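Local coordinates for protein OBCA, Oxalate Biosynthetic Component A (Burkholderia glumae, PDB 4NNC) that is a component of a biosynthetic system and joins a distinctive N-terminal domain to a region of TIM-barrel type, at residues K18-F23 / K195-Y200; N125-R130 / P161-A166; V132-T137 / G189-G194. All blocks are in the same frame, centred on the assembly; numbering follows the deposited sequence.

All three contacts touch one bound molecule, 2KQ, each at a different place. Contacts 2 and 3 share helix 125-137: its first half packs on helix 161-170, and its last turns meet the end of strand 189-192 and the turn after it. That chain then runs directly into strand 197-198, which contact 1 pairs with strand 18-19, and contacts 1 and 3 touch. Contact 1, nearest the centre of the chain, is a partly buried backbone pairing with charged side chains beside it. Contact 3, also partly buried, rests on one side-chain amide. Contact 2, farthest out, has a buried leucine-alanine interior and an exposed arginine at its margin.

Contact 1: residues K18-F23 / K195-Y200. With 2KQ ((3S)-3-[2-[3-[[(2R)-4-[[[(2R,3S,4R,5R)-5-(6-aminopurin-9-yl)-4-oxidanyl-3-phosphonooxy-oxolan-2-yl]methoxy-oxidanyl-phosphoryl]oxy-oxidanyl-phosphoryl]oxy-3,3-dimethyl-2-oxidanyl-butanoyl]amino]propanoylamino]ethylsulfanyl]-3-oxidanyl-butanoic acid), chain D.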
# COMPACT_ATOMS: atom_id res chain seq x y z
N LYS A 18 2.27 -3.22 -6.30
CA LYS A 18 3.11 -3.01 -7.48
C LYS A 18 2.53 -1.99 -8.46
O LYS A 18 1.33 -1.72 -8.48
CB LYS A 18 3.40 -4.35 -8.20
CG LYS A 18 4.28 -5.32 -7.41
CD LYS A 18 4.41 -6.68 -8.09
CE LYS A 18 5.22 -6.58 -9.38
NZ LYS A 18 5.36 -7.89 -10.11
N PHE A 19 3.40 -1.41 -9.28
CA PHE A 19 2.97 -0.52 -10.35
C PHE A 19 2.39 -1.34 -11.49
O PHE A 19 2.94 -2.39 -11.87
CB PHE A 19 4.14 0.31 -10.87
CG PHE A 19 3.80 1.16 -12.07
CD1 PHE A 19 2.97 2.27 -11.96
CD2 PHE A 19 4.32 0.84 -13.32
CE1 PHE A 19 2.66 3.06 -13.07
CE2 PHE A 19 4.03 1.62 -14.44
CZ PHE A 19 3.19 2.74 -14.31
N LEU A 20 1.27 -0.86 -12.03
CA LEU A 20 0.67 -1.41 -13.24
C LEU A 20 0.62 -0.32 -14.30
O LEU A 20 0.06 0.76 -14.07
CB LEU A 20 -0.76 -1.90 -12.98
CG LEU A 20 -1.45 -2.36 -14.28
CD1 LEU A 20 -0.68 -3.53 -14.86
CD2 LEU A 20 -2.91 -2.73 -14.10
N ASP A 21 1.21 -0.58 -15.46
CA ASP A 21 1.15 0.34 -16.59
C ASP A 21 -0.22 0.19 -17.27
O ASP A 21 -0.47 -0.81 -17.94
CB ASP A 21 2.28 0.02 -17.57
CG ASP A 21 2.31 0.95 -18.77
OD1 ASP A 21 3.38 1.01 -19.41
OD2 ASP A 21 1.30 1.62 -19.09
N PRO A 22 -1.10 1.20 -17.13
CA PRO A 22 -2.47 1.08 -17.65
C PRO A 22 -2.54 1.02 -19.18
O PRO A 22 -3.61 0.71 -19.72
CB PRO A 22 -3.14 2.37 -17.14
CG PRO A 22 -2.00 3.36 -17.09
CD PRO A 22 -0.82 2.55 -16.61
N PHE A 23 -1.42 1.30 -19.84
CA PHE A 23 -1.34 1.30 -21.30
C PHE A 23 -0.81 -0.01 -21.90
O PHE A 23 -0.81 -0.18 -23.13
CB PHE A 23 -0.49 2.47 -21.79
CG PHE A 23 -1.00 3.81 -21.32
CD1 PHE A 23 -2.02 4.45 -22.00
CD2 PHE A 23 -0.46 4.42 -20.19
CE1 PHE A 23 -2.50 5.67 -21.58
CE2 PHE A 23 -0.92 5.65 -19.76
CZ PHE A 23 -1.94 6.28 -20.45
N LYS A 195 -3.67 -7.41 -9.16
CA LYS A 195 -3.83 -7.79 -7.76
C LYS A 195 -2.80 -7.04 -6.92
O LYS A 195 -1.60 -7.21 -7.11
CB LYS A 195 -3.62 -9.30 -7.62
CG LYS A 195 -3.64 -9.83 -6.19
CD LYS A 195 -4.97 -9.52 -5.50
CE LYS A 195 -5.03 -10.09 -4.08
NZ LYS A 195 -6.32 -9.77 -3.39
N ALA A 196 -3.29 -6.21 -5.99
CA ALA A 196 -2.44 -5.34 -5.19
C ALA A 196 -1.60 -4.42 -6.08
O ALA A 196 -0.46 -4.08 -5.74
CB ALA A 196 -1.54 -6.16 -4.25
N ARG A 197 -2.15 -4.02 -7.22
CA ARG A 197 -1.44 -3.12 -8.12
C ARG A 197 -2.17 -1.79 -8.23
O ARG A 197 -3.37 -1.69 -7.95
CB ARG A 197 -1.29 -3.72 -9.51
CG ARG A 197 -0.47 -4.99 -9.59
CD ARG A 197 0.49 -4.92 -10.76
NE ARG A 197 1.21 -6.18 -10.98
CZ ARG A 197 2.24 -6.29 -11.81
NH1 ARG A 197 2.67 -5.22 -12.46
NH2 ARG A 197 2.85 -7.46 -11.98
N SER A 198 -1.43 -0.77 -8.66
CA SER A 198 -2.02 0.53 -8.87
C SER A 198 -1.27 1.22 -10.00
O SER A 198 -0.06 1.04 -10.13
CB SER A 198 -1.98 1.38 -7.59
OG SER A 198 -2.27 2.74 -7.88
N PRO A 199 -1.99 1.97 -10.84
CA PRO A 199 -1.32 2.68 -11.93
C PRO A 199 -0.67 3.96 -11.40
O PRO A 199 0.03 4.63 -12.17
CB PRO A 199 -2.47 3.00 -12.90
CG PRO A 199 -3.68 3.06 -12.04
CD PRO A 199 -3.46 2.06 -10.93
N TYR A 200 -0.89 4.27 -10.12
CA TYR A 200 -0.32 5.46 -9.50
C TYR A 200 0.78 5.18 -8.45
O TYR A 200 1.18 6.09 -7.71
CB TYR A 200 -1.43 6.35 -8.88
CG TYR A 200 -2.66 6.47 -9.76
CD1 TYR A 200 -2.63 7.22 -10.93
CD2 TYR A 200 -3.84 5.80 -9.44
CE1 TYR A 200 -3.74 7.30 -11.75
CE2 TYR A 200 -4.95 5.89 -10.25
CZ TYR A 200 -4.90 6.64 -11.40
OH TYR A 200 -6.00 6.73 -12.20
C01 2KQ D . -1.16 -5.02 -0.60
C02 2KQ D . -2.18 -3.96 -0.14
C03 2KQ D . -1.46 -2.53 -0.01
C04 2KQ D . -3.31 -3.91 -1.17
O05 2KQ D . -4.25 -2.95 -0.75
P06 2KQ D . -5.78 -3.06 -1.20
O07 2KQ D . -6.41 -1.68 -1.11
O08 2KQ D . -5.89 -3.56 -2.63
O09 2KQ D . -6.52 -4.04 -0.19
P10 2KQ D . -6.69 -5.64 -0.31
O11 2KQ D . -7.16 -6.20 1.01
O12 2KQ D . -5.36 -6.26 -0.64
O13 2KQ D . -7.76 -5.99 -1.45
C14 2KQ D . -7.99 -7.37 -1.81
C15 2KQ D . -9.23 -7.50 -2.59
O16 2KQ D . -10.35 -6.77 -1.95
C17 2KQ D . -10.76 -5.72 -2.84
N18 2KQ D . -10.99 -4.55 -2.06
C19 2KQ D . -10.07 -3.70 -1.57
N20 2KQ D . -10.70 -2.72 -0.87
C21 2KQ D . -12.04 -2.96 -0.90
C22 2KQ D . -13.17 -2.31 -0.37
N23 2KQ D . -13.03 -1.10 0.42
N24 2KQ D . -14.39 -2.84 -0.61
C25 2KQ D . -14.52 -3.98 -1.33
N26 2KQ D . -13.46 -4.61 -1.86
C27 2KQ D . -12.22 -4.12 -1.65
C28 2KQ D . -9.69 -5.57 -3.85
O29 2KQ D . -10.22 -5.18 -5.12
C30 2KQ D . -9.09 -6.91 -3.96
O31 2KQ D . -9.84 -7.69 -4.91
P32 2KQ D . -9.49 -9.28 -5.14
O33 2KQ D . -9.79 -10.10 -3.87
O34 2KQ D . -10.28 -9.82 -6.31
O35 2KQ D . -8.02 -9.39 -5.45
C36 2KQ D . -2.84 -4.43 1.19
O37 2KQ D . -3.45 -5.63 0.97
C38 2KQ D . -1.87 -4.61 2.38
O39 2KQ D . -1.07 -5.53 2.45
N40 2KQ D . -1.96 -3.66 3.48
C41 2KQ D . -1.08 -3.87 4.58
C42 2KQ D . 0.20 -3.06 4.42
C43 2KQ D . 1.20 -3.22 5.59
O44 2KQ D . 1.56 -4.33 5.99
N45 2KQ D . 1.69 -2.02 6.22
C46 2KQ D . 2.61 -2.19 7.30
C47 2KQ D . 3.86 -1.38 7.06
S48 2KQ D . 4.88 -1.27 8.52
C49 2KQ D . 6.19 -0.10 8.24
C50 2KQ D . 5.87 1.04 9.05
O51 2KQ D . 6.21 0.33 6.89
C52 2KQ D . 7.55 -0.64 8.77
C53 2KQ D . 8.79 -0.40 7.96
O54 2KQ D . 8.74 0.21 6.85
O55 2KQ D . 9.89 -0.80 8.43
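The carbonyl oxygen of Lys18 is met twice from the other strand: Ser198 N donates a hydrogen bond to Lys18 O of 2.9 Å, and Arg197 CA lies 3.1 Å from Lys18 O in a CA-H...O contact. Lys18 N in turn donates to Ala196 O at 2.9 Å, so both backbone groups of Lys18 bond on either side of Arg197, the pattern of a parallel bridge. One step on, Leu20 N donates to Ser198 O at 3.0 Å.

Arg197 lies on the same sheet face as Lys18, and the two long side chains run side by side. A bend at chi2 (-135°) brings the guanidinium back to its neighbour strand, where NH1 donates to Phe19 O at 2.9 Å, a bent bond with an N-H...O angle of 133°. Lys18 CE lies over one face of the guanidinium, with NZ 3.2 Å from Arg197 NH2. These two cations are gathered at an anion: Asp52 takes a salt bridge from Arg197 NH2, while its ion pair with Lys18 NZ is long and weak, and the lysine amine bonds instead to Gly247 O.

On the other face, the Phe19 ring turns its edge to a carbonyl, CE1 lying 3.2 Å from Pro199 O, a polarised C-H beside an oxygen. The pairing stops here: Tyr200 N, next in line to donate, turns back to Ser198 OG in an ST turn. Lys195, just before the strand, extends its NZ to the phosphate oxygen O35 of 2KQ at 2.7 Å; the backbone pairing that follows it probably helps to set where that amine can reach.

Contact 2: residues N125-R130 / P161-A166. With 2KQ ((3S)-3-[2-[3-[[(2R)-4-[[[(2R,3S,4R,5R)-5-(6-aminopurin-9-yl)-4-oxidanyl-3-phosphonooxy-oxolan-2-yl]methoxy-oxidanyl-phosphoryl]oxy-oxidanyl-phosphoryl]oxy-3,3-dimethyl-2-oxidanyl-butanoyl]amino]propanoylamino]ethylsulfanyl]-3-oxidanyl-butanoic acid), chain D.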
# COMPACT_ATOMS: atom_id res chain seq x y z
N ASN A 125 -24.17 -4.26 -5.31
CA ASN A 125 -23.07 -3.42 -4.84
C ASN A 125 -21.72 -4.12 -4.92
O ASN A 125 -20.70 -3.49 -5.21
CB ASN A 125 -23.32 -2.98 -3.39
CG ASN A 125 -24.09 -1.68 -3.30
OD1 ASN A 125 -23.82 -0.73 -4.04
ND2 ASN A 125 -25.05 -1.62 -2.38
N LYS A 126 -21.71 -5.42 -4.65
CA LYS A 126 -20.47 -6.18 -4.73
C LYS A 126 -19.94 -6.26 -6.17
O LYS A 126 -18.74 -6.08 -6.39
CB LYS A 126 -20.66 -7.59 -4.15
CG LYS A 126 -20.48 -7.67 -2.62
CD LYS A 126 -21.22 -8.87 -2.02
CE LYS A 126 -22.72 -8.60 -1.86
NZ LYS A 126 -23.59 -9.82 -1.97
N LEU A 127 -20.81 -6.52 -7.13
CA LEU A 127 -20.39 -6.64 -8.52
C LEU A 127 -19.96 -5.28 -9.06
O LEU A 127 -18.90 -5.17 -9.69
CB LEU A 127 -21.50 -7.23 -9.40
CG LEU A 127 -21.11 -7.57 -10.85
CD1 LEU A 127 -19.83 -8.40 -10.90
CD2 LEU A 127 -22.24 -8.30 -11.59
N ALA A 128 -20.76 -4.25 -8.80
CA ALA A 128 -20.41 -2.90 -9.21
C ALA A 128 -19.02 -2.54 -8.68
O ALA A 128 -18.18 -2.01 -9.41
CB ALA A 128 -21.46 -1.90 -8.74
N ARG A 129 -18.78 -2.84 -7.41
CA ARG A 129 -17.48 -2.55 -6.81
C ARG A 129 -16.32 -3.31 -7.49
O ARG A 129 -15.26 -2.72 -7.75
CB ARG A 129 -17.52 -2.84 -5.30
CG ARG A 129 -16.47 -2.06 -4.53
CD ARG A 129 -16.63 -2.25 -3.04
NE ARG A 129 -17.91 -1.75 -2.54
CZ ARG A 129 -18.78 -2.50 -1.86
NH1 ARG A 129 -18.49 -3.77 -1.60
NH2 ARG A 129 -19.92 -1.97 -1.44
N ARG A 130 -16.52 -4.60 -7.80
CA ARG A 130 -15.49 -5.36 -8.51
C ARG A 130 -15.15 -4.69 -9.84
O ARG A 130 -13.97 -4.55 -10.18
CB ARG A 130 -15.93 -6.81 -8.78
CG ARG A 130 -16.11 -7.69 -7.54
CD ARG A 130 -16.72 -9.06 -7.87
NE ARG A 130 -15.87 -9.87 -8.74
CZ ARG A 130 -16.22 -11.05 -9.26
NH1 ARG A 130 -17.42 -11.58 -8.99
NH2 ARG A 130 -15.37 -11.71 -10.04
N PRO A 161 -13.31 -14.22 -17.24
CA PRO A 161 -14.55 -14.99 -17.44
C PRO A 161 -15.46 -14.97 -16.22
O PRO A 161 -16.68 -14.93 -16.38
CB PRO A 161 -14.04 -16.42 -17.67
CG PRO A 161 -12.69 -16.25 -18.27
CD PRO A 161 -12.11 -15.01 -17.59
N ALA A 162 -14.88 -15.00 -15.02
CA ALA A 162 -15.64 -15.03 -13.77
C ALA A 162 -16.39 -13.73 -13.54
O ALA A 162 -17.49 -13.72 -12.98
CB ALA A 162 -14.73 -15.32 -12.60
N LEU A 163 -15.79 -12.61 -13.95
CA LEU A 163 -16.44 -11.32 -13.82
C LEU A 163 -17.57 -11.23 -14.83
O LEU A 163 -18.68 -10.83 -14.49
CB LEU A 163 -15.43 -10.19 -13.99
CG LEU A 163 -15.88 -8.79 -13.58
CD1 LEU A 163 -16.39 -8.83 -12.16
CD2 LEU A 163 -14.73 -7.81 -13.70
N ILE A 164 -17.30 -11.63 -16.08
CA ILE A 164 -18.30 -11.60 -17.15
C ILE A 164 -19.49 -12.52 -16.87
O ILE A 164 -20.65 -12.14 -17.11
CB ILE A 164 -17.67 -11.98 -18.50
CG1 ILE A 164 -16.65 -10.92 -18.94
CG2 ILE A 164 -18.75 -12.17 -19.56
CD1 ILE A 164 -17.19 -9.50 -18.95
N GLU A 165 -19.22 -13.73 -16.37
CA GLU A 165 -20.27 -14.64 -15.96
C GLU A 165 -21.15 -14.00 -14.89
O GLU A 165 -22.38 -14.13 -14.91
CB GLU A 165 -19.67 -15.95 -15.44
CG GLU A 165 -19.27 -16.93 -16.54
CD GLU A 165 -18.16 -17.89 -16.12
OE1 GLU A 165 -18.12 -18.29 -14.93
OE2 GLU A 165 -17.33 -18.25 -16.98
N ALA A 166 -20.53 -13.28 -13.96
CA ALA A 166 -21.27 -12.58 -12.91
C ALA A 166 -22.15 -11.50 -13.51
O ALA A 166 -23.28 -11.29 -13.07
CB ALA A 166 -20.32 -11.99 -11.88
C01 2KQ D . -1.16 -5.02 -0.60
C02 2KQ D . -2.18 -3.96 -0.14
C03 2KQ D . -1.46 -2.53 -0.01
C04 2KQ D . -3.31 -3.91 -1.17
O05 2KQ D . -4.25 -2.95 -0.75
P06 2KQ D . -5.78 -3.06 -1.20
O07 2KQ D . -6.41 -1.68 -1.11
O08 2KQ D . -5.89 -3.56 -2.63
O09 2KQ D . -6.52 -4.04 -0.19
P10 2KQ D . -6.69 -5.64 -0.31
O11 2KQ D . -7.16 -6.20 1.01
O12 2KQ D . -5.36 -6.26 -0.64
O13 2KQ D . -7.76 -5.99 -1.45
C14 2KQ D . -7.99 -7.37 -1.81
C15 2KQ D . -9.23 -7.50 -2.59
O16 2KQ D . -10.35 -6.77 -1.95
C17 2KQ D . -10.76 -5.72 -2.84
N18 2KQ D . -10.99 -4.55 -2.06
C19 2KQ D . -10.07 -3.70 -1.57
N20 2KQ D . -10.70 -2.72 -0.87
C21 2KQ D . -12.04 -2.96 -0.90
C22 2KQ D . -13.17 -2.31 -0.37
N23 2KQ D . -13.03 -1.10 0.42
N24 2KQ D . -14.39 -2.84 -0.61
C25 2KQ D . -14.52 -3.98 -1.33
N26 2KQ D . -13.46 -4.61 -1.86
C27 2KQ D . -12.22 -4.12 -1.65
C28 2KQ D . -9.69 -5.57 -3.85
O29 2KQ D . -10.22 -5.18 -5.12
C30 2KQ D . -9.09 -6.91 -3.96
O31 2KQ D . -9.84 -7.69 -4.91
P32 2KQ D . -9.49 -9.28 -5.14
O33 2KQ D . -9.79 -10.10 -3.87
O34 2KQ D . -10.28 -9.82 -6.31
O35 2KQ D . -8.02 -9.39 -5.45
C36 2KQ D . -2.84 -4.43 1.19
O37 2KQ D . -3.45 -5.63 0.97
C38 2KQ D . -1.87 -4.61 2.38
O39 2KQ D . -1.07 -5.53 2.45
N40 2KQ D . -1.96 -3.66 3.48
C41 2KQ D . -1.08 -3.87 4.58
C42 2KQ D . 0.20 -3.06 4.42
C43 2KQ D . 1.20 -3.22 5.59
O44 2KQ D . 1.56 -4.33 5.99
N45 2KQ D . 1.69 -2.02 6.22
C46 2KQ D . 2.61 -2.19 7.30
C47 2KQ D . 3.86 -1.38 7.06
S48 2KQ D . 4.88 -1.27 8.52
C49 2KQ D . 6.19 -0.10 8.24
C50 2KQ D . 5.87 1.04 9.05
O51 2KQ D . 6.21 0.33 6.89
C52 2KQ D . 7.55 -0.64 8.77
C53 2KQ D . 8.79 -0.40 7.96
O54 2KQ D . 8.74 0.21 6.85
O55 2KQ D . 9.89 -0.80 8.43
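Helices 125-130 and 161-166 run roughly antiparallel, 139° between their directions, with axes 11.0 Å apart at closest approach, a spacing that leaves room for leucine side chains between them. Leu127 fills the buried part of that space. With CG anti to the backbone N (chi1 -173°), it sends both methyls across: CD1 sits 3.7 Å from Leu163 CD1 and 3.8 Å from Ala166 CB, whereas CD2 lies 3.5 Å from the carbonyl Ala166 O. The small side chain of Ala166 lets the leucine come down close to the opposing backbone, and the branched ends of Leu127 and Leu163 give apolar contact where water is largely excluded.

Arg130, one turn further on, closes the exposed margin. It and Leu163 slide past one another in opposite directions, and a bend at chi3 (63°) turns the guanidinium so that one of its faces rests on Leu163 CD1, 3.6 Å from Arg130 NE. The poorly hydrated face of the guanidinium can lie on a methyl while its N-H groups point outward in the plane of the group. Ala162 O and Ala166 CB lie obliquely to it, and no hydrogen bond crosses between the helices.

The neighbouring Arg129 points to a different side of its helix, where its CD comes 3.2 Å from C25 of the purine of 2KQ. Its guanidinium is fixed by a salt bridge to Glu414 and a hydrogen bond to Gly487 O. The result is a helix in use on two sides, one packed by leucine and alanine against a near-antiparallel partner helix in the N-terminal domain, the other forming part of the wall around a bound nucleotide end.

Contact 3: residues V132-T137 / G189-G194; sequences VLQLTT and GYWQAG. With 2KQ ((3S)-3-[2-[3-[[(2R)-4-[[[(2R,3S,4R,5R)-5-(6-aminopurin-9-yl)-4-oxidanyl-3-phosphonooxy-oxolan-2-yl]methoxy-oxidanyl-phosphoryl]oxy-oxidanyl-phosphoryl]oxy-3,3-dimethyl-2-oxidanyl-butanoyl]amino]propanoylamino]ethylsulfanyl]-3-oxidanyl-butanoic acid), chain D.
Gln134 makes the central contact with both ends of its amide. NE2 donates to Ala193 O at 3.1 Å with an N-H...O angle of 160°, the acceptor lying in the amide plane, while OE1 meets the edge of the indole, 3.1 Å from Trp191 CZ2. OE1 lies near the ring plane, where it meets weakly polarised C-H groups and not the electron-rich face; amide and ring planes stand 67° apart. The side chain gets there by a bend at chi2 (60°) that turns it from the helix surface toward the loop. A glutamine suits the place because it can donate to a backbone carbonyl and offer an oxygen to the ring at once.

Beside it, Thr137 CG2 approaches the backbone at 4.1 Å from Gly194 CA. Gly194 has a positive phi and no side chain to compete for the room taken by this methyl.

The contact thus sets the last turns of helix 125-137 against the end of strand 189-192, the middle strand of a three-stranded antiparallel sheet flanked by 27-29 and 54-57. The turn is braced from within: Gly194 N donates to Gln192 OE1 at 3.1 Å, and Ala193 CA lies over one face of the indole. Trp191 is held in its turn by a hydrogen bond from its NE1 to Tyr138 OH, just past the helix segment, and its ring also meets that of Tyr158.

Within the helix, Thr136 OG1 donates back to Val132 O at 2.8 Å, from the opposite face of the carbonyl plane to Thr136 N, and bonds to Lys491 N as well. Leu133 CD1 reaches outward to 2KQ, 3.3 Å from its ribose oxygen O29.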
# COMPACT_ATOMS: atom_id res chain seq x y z
N VAL A 132 -15.78 -1.45 -10.91
CA VAL A 132 -15.16 -0.15 -10.65
C VAL A 132 -13.70 -0.29 -10.23
O VAL A 132 -12.84 0.46 -10.72
CB VAL A 132 -15.94 0.63 -9.58
CG1 VAL A 132 -15.19 1.90 -9.19
CG2 VAL A 132 -17.33 0.98 -10.09
N LEU A 133 -13.41 -1.23 -9.33
CA LEU A 133 -12.04 -1.43 -8.85
C LEU A 133 -11.16 -1.96 -9.97
O LEU A 133 -10.00 -1.55 -10.11
CB LEU A 133 -12.00 -2.39 -7.66
CG LEU A 133 -12.39 -1.79 -6.31
CD1 LEU A 133 -12.62 -2.87 -5.25
CD2 LEU A 133 -11.33 -0.82 -5.84
N GLN A 134 -11.70 -2.85 -10.79
CA GLN A 134 -10.91 -3.39 -11.88
C GLN A 134 -10.57 -2.31 -12.90
O GLN A 134 -9.40 -2.14 -13.27
CB GLN A 134 -11.61 -4.58 -12.55
CG GLN A 134 -10.73 -5.26 -13.59
CD GLN A 134 -9.45 -5.81 -12.98
OE1 GLN A 134 -9.47 -6.86 -12.33
NE2 GLN A 134 -8.33 -5.11 -13.18
N LEU A 135 -11.58 -1.57 -13.35
CA LEU A 135 -11.37 -0.50 -14.34
C LEU A 135 -10.53 0.68 -13.81
O LEU A 135 -9.77 1.29 -14.57
CB LEU A 135 -12.70 -0.00 -14.91
CG LEU A 135 -13.49 -1.04 -15.72
CD1 LEU A 135 -14.81 -0.47 -16.22
CD2 LEU A 135 -12.65 -1.56 -16.89
N THR A 136 -10.65 1.00 -12.52
CA THR A 136 -9.82 2.11 -11.99
C THR A 136 -8.37 1.65 -11.78
O THR A 136 -7.43 2.45 -11.86
CB THR A 136 -10.46 2.85 -10.76
OG1 THR A 136 -10.69 1.94 -9.68
CG2 THR A 136 -11.80 3.50 -11.16
N THR A 137 -8.19 0.35 -11.53
CA THR A 137 -6.86 -0.27 -11.55
C THR A 137 -6.24 -0.08 -12.94
O THR A 137 -5.04 0.14 -13.07
CB THR A 137 -6.93 -1.77 -11.21
OG1 THR A 137 -7.49 -1.94 -9.89
CG2 THR A 137 -5.56 -2.41 -11.26
N GLY A 189 -6.23 -17.84 -22.20
CA GLY A 189 -4.95 -17.16 -22.24
C GLY A 189 -4.49 -16.73 -20.86
O GLY A 189 -4.73 -17.43 -19.88
N TYR A 190 -3.86 -15.57 -20.81
CA TYR A 190 -3.24 -15.07 -19.59
C TYR A 190 -3.74 -13.68 -19.24
O TYR A 190 -3.87 -12.81 -20.11
CB TYR A 190 -1.71 -15.06 -19.74
CG TYR A 190 -1.13 -16.45 -19.90
CD1 TYR A 190 -1.08 -17.06 -21.15
CD2 TYR A 190 -0.63 -17.15 -18.80
CE1 TYR A 190 -0.55 -18.34 -21.30
CE2 TYR A 190 -0.10 -18.42 -18.94
CZ TYR A 190 -0.06 -19.00 -20.19
OH TYR A 190 0.46 -20.26 -20.34
N TRP A 191 -4.00 -13.47 -17.95
CA TRP A 191 -4.60 -12.24 -17.46
C TRP A 191 -3.70 -11.54 -16.45
O TRP A 191 -3.20 -12.16 -15.50
CB TRP A 191 -5.94 -12.55 -16.78
CG TRP A 191 -6.62 -11.34 -16.21
CD1 TRP A 191 -6.64 -10.08 -16.74
CD2 TRP A 191 -7.36 -11.26 -14.98
NE1 TRP A 191 -7.37 -9.23 -15.94
CE2 TRP A 191 -7.82 -9.93 -14.85
CE3 TRP A 191 -7.69 -12.19 -14.00
CZ2 TRP A 191 -8.58 -9.51 -13.76
CZ3 TRP A 191 -8.45 -11.77 -12.92
CH2 TRP A 191 -8.88 -10.44 -12.81
N GLN A 192 -3.52 -10.23 -16.63
CA GLN A 192 -2.88 -9.41 -15.62
C GLN A 192 -3.95 -8.80 -14.70
O GLN A 192 -4.53 -7.76 -15.01
CB GLN A 192 -2.04 -8.30 -16.27
CG GLN A 192 -1.40 -7.31 -15.28
CD GLN A 192 -0.70 -8.00 -14.12
OE1 GLN A 192 -1.35 -8.43 -13.16
NE2 GLN A 192 0.62 -8.12 -14.20
N ALA A 193 -4.20 -9.44 -13.57
CA ALA A 193 -5.26 -8.98 -12.66
C ALA A 193 -5.04 -7.56 -12.12
O ALA A 193 -5.99 -6.76 -12.01
CB ALA A 193 -5.42 -9.97 -11.51
N GLY A 194 -3.80 -7.24 -11.77
CA GLY A 194 -3.53 -5.99 -11.09
C GLY A 194 -3.78 -6.16 -9.60
O GLY A 194 -4.06 -5.19 -8.88
C01 2KQ D . -1.16 -5.02 -0.60
C02 2KQ D . -2.18 -3.96 -0.14
C03 2KQ D . -1.46 -2.53 -0.01
C04 2KQ D . -3.31 -3.91 -1.17
O05 2KQ D . -4.25 -2.95 -0.75
P06 2KQ D . -5.78 -3.06 -1.20
O07 2KQ D . -6.41 -1.68 -1.11
O08 2KQ D . -5.89 -3.56 -2.63
O09 2KQ D . -6.52 -4.04 -0.19
P10 2KQ D . -6.69 -5.64 -0.31
O11 2KQ D . -7.16 -6.20 1.01
O12 2KQ D . -5.36 -6.26 -0.64
O13 2KQ D . -7.76 -5.99 -1.45
C14 2KQ D . -7.99 -7.37 -1.81
C15 2KQ D . -9.23 -7.50 -2.59
O16 2KQ D . -10.35 -6.77 -1.95
C17 2KQ D . -10.76 -5.72 -2.84
N18 2KQ D . -10.99 -4.55 -2.06
C19 2KQ D . -10.07 -3.70 -1.57
N20 2KQ D . -10.70 -2.72 -0.87
C21 2KQ D . -12.04 -2.96 -0.90
C22 2KQ D . -13.17 -2.31 -0.37
N23 2KQ D . -13.03 -1.10 0.42
N24 2KQ D . -14.39 -2.84 -0.61
C25 2KQ D . -14.52 -3.98 -1.33
N26 2KQ D . -13.46 -4.61 -1.86
C27 2KQ D . -12.22 -4.12 -1.65
C28 2KQ D . -9.69 -5.57 -3.85
O29 2KQ D . -10.22 -5.18 -5.12
C30 2KQ D . -9.09 -6.91 -3.96
O31 2KQ D . -9.84 -7.69 -4.91
P32 2KQ D . -9.49 -9.28 -5.14
O33 2KQ D . -9.79 -10.10 -3.87
O34 2KQ D . -10.28 -9.82 -6.31
O35 2KQ D . -8.02 -9.39 -5.45
C36 2KQ D . -2.84 -4.43 1.19
O37 2KQ D . -3.45 -5.63 0.97
C38 2KQ D . -1.87 -4.61 2.38
O39 2KQ D . -1.07 -5.53 2.45
N40 2KQ D . -1.96 -3.66 3.48
C41 2KQ D . -1.08 -3.87 4.58
C42 2KQ D . 0.20 -3.06 4.42
C43 2KQ D . 1.20 -3.22 5.59
O44 2KQ D . 1.56 -4.33 5.99
N45 2KQ D . 1.69 -2.02 6.22
C46 2KQ D . 2.61 -2.19 7.30
C47 2KQ D . 3.86 -1.38 7.06
S48 2KQ D . 4.88 -1.27 8.52
C49 2KQ D . 6.19 -0.10 8.24
C50 2KQ D . 5.87 1.04 9.05
O51 2KQ D . 6.21 0.33 6.89
C52 2KQ D . 7.55 -0.64 8.77
C53 2KQ D . 8.79 -0.40 7.96
O54 2KQ D . 8.74 0.21 6.85
O55 2KQ D . 9.89 -0.80 8.43